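Local coordinates for CRISPR/cas2 protein (PDB 6K2E) that probably works as a dimer in CRISPR adaptation alongside Cas1 and may bind or cut nucleic acid, as other Cas2 proteins do, at residues M4-V9 with V62-F67; K25-W30 with Y46-R51; R31-F36 with R79-V84. All blocks are in the same frame, centred on the assembly; numbering follows the deposited sequence.

Contact 1: M4-V9 with V62-F67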
loop_
_atom_site.group_PDB
_atom_site.type_symbol
_atom_site.label_atom_id
_atom_site.label_comp_id
_atom_site.label_asym_id
_atom_site.label_seq_id
_atom_site.Cartn_x
_atom_site.Cartn_y
_atom_site.Cartn_z
ATOM N N MET A 4 -0.111 -1.474 17.259
ATOM C CA MET A 4 0.354 -1.912 15.952
ATOM C C MET A 4 0.479 -0.707 15.034
ATOM O O MET A 4 -0.050 0.368 15.317
ATOM C CB MET A 4 -0.584 -2.939 15.296
ATOM C CG MET A 4 -0.458 -4.372 15.813
ATOM S SD MET A 4 -1.605 -4.721 17.127
ATOM C CE MET A 4 -3.091 -4.055 16.371
ATOM N N TYR A 5 1.236 -0.879 13.955
ATOM C CA TYR A 5 1.257 0.083 12.859
ATOM C C TYR A 5 0.554 -0.513 11.641
ATOM O O TYR A 5 0.735 -1.694 11.339
ATOM C CB TYR A 5 2.698 0.483 12.509
ATOM C CG TYR A 5 2.791 1.780 11.751
ATOM C CD1 TYR A 5 2.810 1.807 10.349
ATOM C CD2 TYR A 5 2.845 2.979 12.422
ATOM C CE1 TYR A 5 2.879 3.012 9.657
ATOM C CE2 TYR A 5 2.929 4.184 11.737
ATOM C CZ TYR A 5 2.934 4.195 10.370
ATOM O OH TYR A 5 3.009 5.402 9.735
ATOM N N VAL A 6 -0.224 0.303 10.919
ATOM C CA VAL A 6 -0.945 -0.206 9.753
ATOM C C VAL A 6 -0.670 0.651 8.524
ATOM O O VAL A 6 -0.419 1.853 8.627
ATOM C CB VAL A 6 -2.471 -0.316 9.978
ATOM C CG1 VAL A 6 -2.790 -1.469 10.906
ATOM C CG2 VAL A 6 -3.029 0.969 10.506
ATOM N N ILE A 7 -0.713 0.012 7.351
ATOM C CA ILE A 7 -0.718 0.685 6.051
ATOM C C ILE A 7 -1.945 0.187 5.311
ATOM O O ILE A 7 -2.130 -1.026 5.168
ATOM C CB ILE A 7 0.542 0.404 5.210
ATOM C CG1 ILE A 7 1.809 0.868 5.895
ATOM C CG2 ILE A 7 0.467 1.116 3.863
ATOM C CD1 ILE A 7 3.049 0.419 5.129
ATOM N N VAL A 8 -2.810 1.108 4.904
ATOM C CA VAL A 8 -4.107 0.794 4.303
ATOM C C VAL A 8 -4.128 1.300 2.868
ATOM O O VAL A 8 -3.900 2.489 2.621
ATOM C CB VAL A 8 -5.276 1.386 5.106
ATOM C CG1 VAL A 8 -6.551 1.332 4.310
ATOM C CG2 VAL A 8 -5.438 0.631 6.414
ATOM N N VAL A 9 -4.369 0.394 1.923
ATOM C CA VAL A 9 -4.585 0.746 0.524
ATOM C C VAL A 9 -5.989 0.302 0.153
ATOM O O VAL A 9 -6.313 -0.885 0.284
ATOM C CB VAL A 9 -3.551 0.088 -0.404
ATOM C CG1 VAL A 9 -3.547 0.775 -1.719
ATOM C CG2 VAL A 9 -2.152 0.103 0.214
ATOM N N VAL A 62 -10.232 -3.354 0.325
ATOM C CA VAL A 62 -9.351 -2.578 1.203
ATOM C C VAL A 62 -8.254 -3.505 1.720
ATOM O O VAL A 62 -8.548 -4.538 2.337
ATOM C CB VAL A 62 -10.088 -1.923 2.395
ATOM C CG1 VAL A 62 -9.132 -1.027 3.133
ATOM C CG2 VAL A 62 -11.323 -1.112 1.980
ATOM N N LEU A 63 -6.999 -3.153 1.448
ATOM C CA LEU A 63 -5.851 -3.889 1.980
ATOM C C LEU A 63 -5.354 -3.277 3.286
ATOM O O LEU A 63 -4.969 -2.109 3.317
ATOM C CB LEU A 63 -4.699 -3.880 0.984
ATOM C CG LEU A 63 -4.881 -4.564 -0.352
ATOM C CD1 LEU A 63 -3.539 -4.627 -1.037
ATOM C CD2 LEU A 63 -5.449 -5.943 -0.110
ATOM N N ILE A 64 -5.280 -4.077 4.343
ATOM C CA ILE A 64 -4.778 -3.608 5.634
ATOM C C ILE A 64 -3.558 -4.439 5.998
ATOM O O ILE A 64 -3.675 -5.638 6.278
ATOM C CB ILE A 64 -5.839 -3.677 6.739
ATOM C CG1 ILE A 64 -7.129 -2.977 6.274
ATOM C CG2 ILE A 64 -5.265 -3.070 8.039
ATOM C CD1 ILE A 64 -8.270 -3.051 7.245
ATOM N N TYR A 65 -2.386 -3.812 5.960
ATOM C CA TYR A 65 -1.117 -4.430 6.335
ATOM C C TYR A 65 -0.816 -4.086 7.797
ATOM O O TYR A 65 -0.575 -2.925 8.118
ATOM C CB TYR A 65 0.012 -3.922 5.427
ATOM C CG TYR A 65 -0.031 -4.422 4.002
ATOM C CD1 TYR A 65 0.633 -5.597 3.632
ATOM C CD2 TYR A 65 -0.748 -3.737 3.021
ATOM C CE1 TYR A 65 0.595 -6.072 2.325
ATOM C CE2 TYR A 65 -0.800 -4.217 1.706
ATOM C CZ TYR A 65 -0.125 -5.376 1.375
ATOM O OH TYR A 65 -0.181 -5.834 0.090
ATOM N N ILE A 66 -0.777 -5.084 8.668
ATOM C CA ILE A 66 -0.623 -4.871 10.111
ATOM C C ILE A 66 0.798 -5.241 10.543
ATOM O O ILE A 66 1.216 -6.396 10.389
ATOM C CB ILE A 66 -1.661 -5.682 10.902
ATOM C CG1 ILE A 66 -3.073 -5.387 10.375
ATOM C CG2 ILE A 66 -1.555 -5.352 12.369
ATOM C CD1 ILE A 66 -3.861 -6.598 9.972
ATOM N N PHE A 67 1.527 -4.277 11.131
ATOM C CA PHE A 67 2.933 -4.398 11.538
ATOM C C PHE A 67 3.083 -4.283 13.055
ATOM O O PHE A 67 2.288 -3.596 13.712
ATOM C CB PHE A 67 3.813 -3.315 10.887
ATOM C CG PHE A 67 3.689 -3.263 9.412
ATOM C CD1 PHE A 67 2.750 -2.424 8.801
ATOM C CD2 PHE A 67 4.493 -4.057 8.621
ATOM C CE1 PHE A 67 2.616 -2.390 7.432
ATOM C CE2 PHE A 67 4.348 -4.040 7.247
ATOM C CZ PHE A 67 3.422 -3.187 6.651
#
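Tyr5 and Phe67, Ile7 and Tyr65, and Val9 and Leu63 are the hydrogen-bonded pairs of two antiparallel strands. Each pair makes two backbone bonds, one in each direction. The straightest is Tyr65 N to Ile7 O, 2.9 Å long with 173° at the hydrogen. Val6 with Ile66 and Val8 with Ile64 are the non-hydrogen-bonded pairs between them.

Phe67 shows how one side chain is laid along the neighbouring strand. Phe67 CB lies 3.5 Å from Tyr5 O. The ring carbon CG sits anti to its own carbonyl carbon (chi1 -53°), which swings the ring along the sheet toward Ile7. Phe67 CD1 brings a ring edge to Tyr5 O at 3.3 Å, with the oxygen near the ring plane. One atom further on, Phe67 CE1 meets Ile7 CD1 at 3.7 Å, and Phe67 CZ is 3.9 Å from the same methyl. Ile7 approaches this ring obliquely. An alanine in place of Phe67 would probably leave Ile7 CD1 without its apolar partner and Tyr5 O without the ring edge beside it.

The face of Val6, Val8, Ile64 and Ile66 is apolar. Met4 CG and Ile66 CG2 lie side by side at 3.7 Å. Val8 runs beside Ile64 in the same way, and Val8 crosses Val62 at a slant, their CG1 atoms 3.7 Å apart.

These are the first and last strands of the ferredoxin-like core of Cas2. Met4, Ile64 and Ile66 pack against Leu45 of helix 42-55, and Val6 and Val8 touch Leu28. On the face of Phe67 and Tyr65, Phe67 meets Phe67 and Phe72 of the second subunit, and Tyr65 OH bonds to Glu37 of that subunit. Strand 35-41 flanks strand 3-11, and a strand of the second subunit continues the sheet beyond strand 61-67.

Contact 2: K25-W30 with Y46-R51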
loop_
_atom_site.group_PDB
_atom_site.type_symbol
_atom_site.label_atom_id
_atom_site.label_comp_id
_atom_site.label_asym_id
_atom_site.label_seq_id
_atom_site.Cartn_x
_atom_site.Cartn_y
_atom_site.Cartn_z
ATOM N N LYS A 25 -9.677 8.842 7.441
ATOM C CA LYS A 25 -9.021 10.044 7.964
ATOM C C LYS A 25 -9.318 10.271 9.447
ATOM O O LYS A 25 -8.533 10.929 10.137
ATOM C CB LYS A 25 -9.411 11.279 7.131
ATOM C CG LYS A 25 -8.640 12.618 7.459
ATOM C CD LYS A 25 -7.670 13.130 6.334
ATOM C CE LYS A 25 -6.540 14.065 6.890
ATOM N NZ LYS A 25 -5.213 13.404 7.253
ATOM N N THR A 26 -10.415 9.711 9.963
ATOM C CA THR A 26 -10.651 9.713 11.403
ATOM C C THR A 26 -9.571 8.930 12.163
ATOM O O THR A 26 -9.160 9.356 13.247
ATOM C CB THR A 26 -12.078 9.229 11.736
ATOM O OG1 THR A 26 -12.329 7.951 11.161
ATOM C CG2 THR A 26 -13.054 10.207 11.162
ATOM N N TYR A 27 -9.119 7.778 11.636
ATOM C CA TYR A 27 -8.176 6.956 12.393
ATOM C C TYR A 27 -6.732 7.170 11.991
ATOM O O TYR A 27 -5.851 6.971 12.829
ATOM C CB TYR A 27 -8.480 5.463 12.236
ATOM C CG TYR A 27 -9.815 5.008 12.755
ATOM C CD1 TYR A 27 -10.956 5.168 11.982
ATOM C CD2 TYR A 27 -9.942 4.411 14.011
ATOM C CE1 TYR A 27 -12.185 4.761 12.427
ATOM C CE2 TYR A 27 -11.185 3.996 14.475
ATOM C CZ TYR A 27 -12.301 4.183 13.665
ATOM O OH TYR A 27 -13.561 3.800 14.048
ATOM N N LEU A 28 -6.447 7.519 10.733
ATOM C CA LEU A 28 -5.092 7.369 10.207
ATOM C C LEU A 28 -4.631 8.633 9.501
ATOM O O LEU A 28 -5.412 9.531 9.193
ATOM C CB LEU A 28 -5.007 6.166 9.248
ATOM C CG LEU A 28 -5.193 4.798 9.923
ATOM C CD1 LEU A 28 -5.394 3.657 8.935
ATOM C CD2 LEU A 28 -4.011 4.537 10.827
ATOM N N PHE A 29 -3.345 8.647 9.187
ATOM C CA PHE A 29 -2.689 9.760 8.514
ATOM C C PHE A 29 -2.784 9.522 7.019
ATOM O O PHE A 29 -2.387 8.469 6.521
ATOM C CB PHE A 29 -1.230 9.870 8.995
ATOM C CG PHE A 29 -0.304 10.651 8.080
ATOM C CD1 PHE A 29 0.576 9.978 7.203
ATOM C CD2 PHE A 29 -0.245 12.051 8.137
ATOM C CE1 PHE A 29 1.456 10.688 6.368
ATOM C CE2 PHE A 29 0.640 12.774 7.303
ATOM C CZ PHE A 29 1.485 12.092 6.420
ATOM N N TRP A 30 -3.329 10.488 6.310
ATOM C CA TRP A 30 -3.394 10.410 4.857
ATOM C C TRP A 30 -2.012 10.623 4.260
ATOM O O TRP A 30 -1.445 11.718 4.364
ATOM C CB TRP A 30 -4.377 11.446 4.342
ATOM C CG TRP A 30 -4.632 11.335 2.928
ATOM C CD1 TRP A 30 -4.516 10.220 2.163
ATOM C CD2 TRP A 30 -5.054 12.372 2.075
ATOM N NE1 TRP A 30 -4.841 10.491 0.876
ATOM C CE2 TRP A 30 -5.181 11.816 0.790
ATOM C CE3 TRP A 30 -5.351 13.729 2.265
ATOM C CZ2 TRP A 30 -5.592 12.567 -0.299
ATOM C CZ3 TRP A 30 -5.761 14.479 1.164
ATOM C CH2 TRP A 30 -5.876 13.895 -0.092
ATOM N N TYR A 46 -9.888 -2.954 15.062
ATOM C CA TYR A 46 -11.118 -3.717 14.890
ATOM C C TYR A 46 -12.319 -2.811 14.641
ATOM O O TYR A 46 -13.256 -3.223 13.943
ATOM C CB TYR A 46 -11.367 -4.608 16.101
ATOM C CG TYR A 46 -10.711 -5.973 16.019
ATOM C CD1 TYR A 46 -11.275 -6.997 15.275
ATOM C CD2 TYR A 46 -9.520 -6.240 16.704
ATOM C CE1 TYR A 46 -10.669 -8.248 15.207
ATOM C CE2 TYR A 46 -8.911 -7.477 16.651
ATOM C CZ TYR A 46 -9.485 -8.483 15.903
ATOM O OH TYR A 46 -8.872 -9.721 15.847
ATOM N N GLU A 47 -12.321 -1.588 15.196
ATOM C CA GLU A 47 -13.438 -0.677 14.942
ATOM C C GLU A 47 -13.419 -0.158 13.509
ATOM O O GLU A 47 -14.466 -0.101 12.848
ATOM C CB GLU A 47 -13.408 0.485 15.937
ATOM C CG GLU A 47 -14.696 1.316 16.026
ATOM C CD GLU A 47 -14.557 2.503 16.987
ATOM O OE1 GLU A 47 -13.678 3.359 16.755
ATOM O OE2 GLU A 47 -15.304 2.571 17.991
ATOM N N LEU A 48 -12.226 0.179 13.013
ATOM C CA LEU A 48 -12.052 0.649 11.647
ATOM C C LEU A 48 -12.439 -0.419 10.643
ATOM O O LEU A 48 -13.124 -0.130 9.655
ATOM C CB LEU A 48 -10.600 1.056 11.440
ATOM C CG LEU A 48 -10.179 1.341 10.009
ATOM C CD1 LEU A 48 -10.952 2.541 9.450
ATOM C CD2 LEU A 48 -8.700 1.586 9.983
ATOM N N GLU A 49 -12.024 -1.664 10.899
ATOM C CA GLU A 49 -12.312 -2.763 9.988
ATOM C C GLU A 49 -13.797 -3.066 9.936
ATOM O O GLU A 49 -14.333 -3.359 8.863
ATOM C CB GLU A 49 -11.541 -3.994 10.423
ATOM C CG GLU A 49 -11.507 -5.056 9.380
ATOM C CD GLU A 49 -12.527 -6.101 9.630
ATOM O OE1 GLU A 49 -13.091 -6.103 10.740
ATOM O OE2 GLU A 49 -12.785 -6.894 8.711
ATOM N N MET A 50 -14.473 -2.987 11.086
ATOM C CA MET A 50 -15.916 -3.189 11.129
ATOM C C MET A 50 -16.644 -2.074 10.382
ATOM O O MET A 50 -17.607 -2.331 9.656
ATOM C CB MET A 50 -16.393 -3.278 12.584
ATOM C CG MET A 50 -17.912 -3.501 12.759
ATOM S SD MET A 50 -18.853 -1.980 13.090
ATOM C CE MET A 50 -20.208 -2.571 14.111
ATOM N N ARG A 51 -16.208 -0.833 10.559
ATOM C CA ARG A 51 -16.860 0.250 9.845
ATOM C C ARG A 51 -16.527 0.216 8.351
ATOM O O ARG A 51 -17.393 0.532 7.524
ATOM C CB ARG A 51 -16.484 1.584 10.496
ATOM C CG ARG A 51 -17.203 1.801 11.834
ATOM C CD ARG A 51 -16.640 2.964 12.643
ATOM N NE ARG A 51 -17.246 4.229 12.235
ATOM C CZ ARG A 51 -16.765 5.428 12.554
ATOM N NH1 ARG A 51 -15.671 5.532 13.300
ATOM N NH2 ARG A 51 -17.368 6.527 12.114
#
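Tyr27 reaches across to helix 42-55 and meets Glu47, Leu48 and Arg51, which lie along one side of that helix. Its hydroxyl is used twice. It donates to Glu47 OE1, with Tyr27 OH and that oxygen 2.7 Å apart. It also accepts from Arg51 NH1, 2.8 Å from Tyr27 OH, with 149° at the hydrogen. The phenol oxygen is therefore both donor and acceptor, with its two partners one helical turn apart.

The two bonds differ in geometry. Glu47 crosses Tyr27 at about a right angle, and the hydroxyl comes in from above the carboxylate plane. OE1 itself lies near the plane of the Tyr27 ring, at its edge. Arg51 points an N-H at the hydroxyl almost within the guanidinium plane. A bend at chi3 (85°) turns the end of the arginine back to Tyr27.

The ring is also held through a face. Leu48 CB stands over the centre of the Tyr27 ring in a CH-pi contact, 4.0 Å from the centroid. Leu48 CD1 continues along the ring to Tyr27 CD1 at 3.6 Å, and Leu48 CD2 meets Leu28 CD1 at 4.0 Å. Leu48 is buried and also touches Leu23 and Leu24 of helix 17-27.

Within the helix, Arg51 N is bonded to Glu47 O, which ties together the two residues that grip the hydroxyl.

The contact thus joins the Tyr27-Leu28 region, which follows on from helix 17-27 of the ferredoxin-like fold, to the side of helix 42-55. Its chemistry is graded, with leucines at the buried side and an acid and a base on the solvent-facing side. The opposite charges on Glu47 and Arg51 would probably polarise the phenol O-H between them and help fix the rotation of the hydroxyl.

Contact 3: R31-F36 with R79-V84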
loop_
_atom_site.group_PDB
_atom_site.type_symbol
_atom_site.label_atom_id
_atom_site.label_comp_id
_atom_site.label_asym_id
_atom_site.label_seq_id
_atom_site.Cartn_x
_atom_site.Cartn_y
_atom_site.Cartn_z
ATOM N N ARG A 31 -1.454 9.567 3.666
ATOM C CA ARG A 31 -0.156 9.668 3.008
ATOM C C ARG A 31 -0.291 10.290 1.627
ATOM O O ARG A 31 0.179 11.405 1.379
ATOM C CB ARG A 31 0.484 8.271 2.911
ATOM C CG ARG A 31 1.706 8.126 2.004
ATOM C CD ARG A 31 2.836 9.003 2.474
ATOM N NE ARG A 31 3.464 8.480 3.675
ATOM C CZ ARG A 31 4.406 9.119 4.351
ATOM N NH1 ARG A 31 4.821 10.311 3.941
ATOM N NH2 ARG A 31 4.935 8.557 5.427
ATOM N N GLN A 32 -0.964 9.581 0.731
ATOM C CA GLN A 32 -1.210 10.010 -0.624
ATOM C C GLN A 32 -2.404 9.188 -1.098
ATOM O O GLN A 32 -2.877 8.337 -0.371
ATOM C CB GLN A 32 0.048 9.773 -1.466
ATOM C CG GLN A 32 0.293 10.765 -2.507
ATOM C CD GLN A 32 1.684 10.694 -3.042
ATOM O OE1 GLN A 32 1.881 10.410 -4.220
ATOM N NE2 GLN A 32 2.677 10.941 -2.176
ATOM N N ASN A 33 -2.637 9.251 -2.409
ATOM C CA ASN A 33 -3.921 9.125 -3.091
ATOM C C ASN A 33 -4.959 8.232 -2.415
ATOM O O ASN A 33 -6.047 8.675 -2.022
ATOM C CB ASN A 33 -3.641 8.579 -4.501
ATOM C CG ASN A 33 -2.423 9.233 -5.158
ATOM O OD1 ASN A 33 -1.298 8.754 -5.007
ATOM N ND2 ASN A 33 -2.641 10.329 -5.881
ATOM N N SER A 34 -4.593 6.992 -2.182
ATOM C CA SER A 34 -5.521 6.071 -1.554
ATOM C C SER A 34 -4.804 5.233 -0.494
ATOM O O SER A 34 -5.255 4.134 -0.142
ATOM C CB SER A 34 -6.203 5.234 -2.637
ATOM O OG SER A 34 -6.513 3.941 -2.182
ATOM N N VAL A 35 -3.712 5.777 0.050
ATOM C CA VAL A 35 -2.865 5.123 1.039
ATOM C C VAL A 35 -2.964 5.908 2.345
ATOM O O VAL A 35 -2.790 7.133 2.358
ATOM C CB VAL A 35 -1.409 5.027 0.566
ATOM C CG1 VAL A 35 -0.539 4.434 1.681
ATOM C CG2 VAL A 35 -1.330 4.176 -0.711
ATOM N N PHE A 36 -3.327 5.212 3.419
ATOM C CA PHE A 36 -3.350 5.760 4.767
ATOM C C PHE A 36 -2.421 4.956 5.669
ATOM O O PHE A 36 -2.267 3.741 5.504
ATOM C CB PHE A 36 -4.755 5.721 5.348
ATOM C CG PHE A 36 -5.670 6.782 4.820
ATOM C CD1 PHE A 36 -6.302 6.629 3.592
ATOM C CD2 PHE A 36 -5.922 7.924 5.567
ATOM C CE1 PHE A 36 -7.158 7.620 3.114
ATOM C CE2 PHE A 36 -6.766 8.908 5.095
ATOM C CZ PHE A 36 -7.378 8.764 3.877
ATOM N N ARG A 79 5.650 11.987 -8.158
ATOM C CA ARG A 79 5.145 13.111 -7.374
ATOM C C ARG A 79 4.996 12.730 -5.906
ATOM O O ARG A 79 4.336 11.742 -5.572
ATOM C CB ARG A 79 3.805 13.597 -7.946
ATOM C CG ARG A 79 3.085 14.626 -7.078
ATOM C CD ARG A 79 3.440 16.107 -7.404
ATOM N NE ARG A 79 2.346 17.012 -7.013
ATOM C CZ ARG A 79 2.378 17.906 -6.014
ATOM N NH1 ARG A 79 3.455 18.072 -5.241
ATOM N NH2 ARG A 79 1.300 18.643 -5.778
ATOM N N ASP A 80 5.616 13.523 -5.032
ATOM C CA ASP A 80 5.420 13.423 -3.589
ATOM C C ASP A 80 4.506 14.555 -3.148
ATOM O O ASP A 80 4.936 15.705 -3.065
ATOM C CB ASP A 80 6.753 13.510 -2.855
ATOM C CG ASP A 80 6.714 12.867 -1.487
ATOM O OD1 ASP A 80 5.639 12.851 -0.856
ATOM O OD2 ASP A 80 7.773 12.378 -1.032
ATOM N N LYS A 81 3.249 14.222 -2.862
ATOM C CA LYS A 81 2.262 15.180 -2.373
ATOM C C LYS A 81 2.478 15.566 -0.908
ATOM O O LYS A 81 1.842 16.507 -0.430
ATOM C CB LYS A 81 0.856 14.650 -2.629
ATOM C CG LYS A 81 0.441 14.796 -4.094
ATOM C CD LYS A 81 -0.214 13.544 -4.693
ATOM C CE LYS A 81 -0.595 13.693 -6.161
ATOM N NZ LYS A 81 -2.036 13.367 -6.426
ATOM N N SER A 82 3.303 14.833 -0.174
ATOM C CA SER A 82 3.530 15.103 1.245
ATOM C C SER A 82 4.513 16.279 1.399
ATOM O O SER A 82 5.566 16.286 0.760
ATOM C CB SER A 82 4.093 13.860 1.940
ATOM O OG SER A 82 3.055 12.942 2.277
ATOM N N PRO A 83 4.183 17.250 2.266
ATOM C CA PRO A 83 5.025 18.466 2.313
ATOM C C PRO A 83 6.345 18.211 3.004
ATOM O O PRO A 83 6.457 17.375 3.902
ATOM C CB PRO A 83 4.161 19.455 3.117
ATOM C CG PRO A 83 2.757 18.861 3.128
ATOM C CD PRO A 83 2.954 17.380 3.049
ATOM N N VAL A 84 7.355 18.969 2.577
ATOM C CA VAL A 84 8.719 18.810 3.069
ATOM C C VAL A 84 8.919 19.754 4.241
ATOM O O VAL A 84 8.638 20.953 4.136
ATOM C CB VAL A 84 9.741 19.094 1.951
ATOM C CG1 VAL A 84 11.148 19.367 2.512
ATOM C CG2 VAL A 84 9.773 17.945 0.960
#
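The guanidinium of Arg31 is approached by Ser82 OG at an oblique angle, with Arg31 NH1 3.6 Å from that oxygen. Ser82 OG also lies 3.4 Å from Arg31 O. The guanidinium of Arg79 has Lys81 CG of its own segment over one face. The side chains of Gln32 and Asp80 cross at about a right angle, with amide and carboxylate planes 42° apart.

Closer to the backbone, Gln32 CG packs on Lys81 CD at 3.6 Å. A bend at chi2 of Lys81 (134°) carries the rest of the chain across Gln32 toward Asn33.

Two local motifs shape the surfaces that meet. Arg31 and Gln32 both face Val35, which makes a classic beta bulge in the hairpin of strands 29-32 and 35-41. In the other segment, Asp80 OD1 accepts from Ser82 N at 3.1 Å, closing an Asx turn in the loop after strand 73-78.

The charged end of Arg31 finds its main partner outside the contact, in a salt bridge from NE to Glu37. On the second subunit, Tyr65 packs against Arg31 and Leu63 against Gln32, while Asp59 forms a long, weak ion pair with Arg79.

Contact 1 is core, contact 2 is partly buried and contact 3 lies at the surface. Their chemistry follows their place. Contact 1 rests on paired backbone bonds and apolar side chains, contact 2 adds a charged outer side to a leucine interior, and contact 3 brings polar side chains together with no clear bond between its segments. Contacts 1 and 2 meet on the helix side of the sheet. Contacts 1 and 3 meet within the sheet, through neighbouring strands 3-11 and 35-41. Contacts 2 and 3 share strand 29-32 but lie on opposite sides of the chain's centre. Contacts 1 and 3 both touch the second subunit.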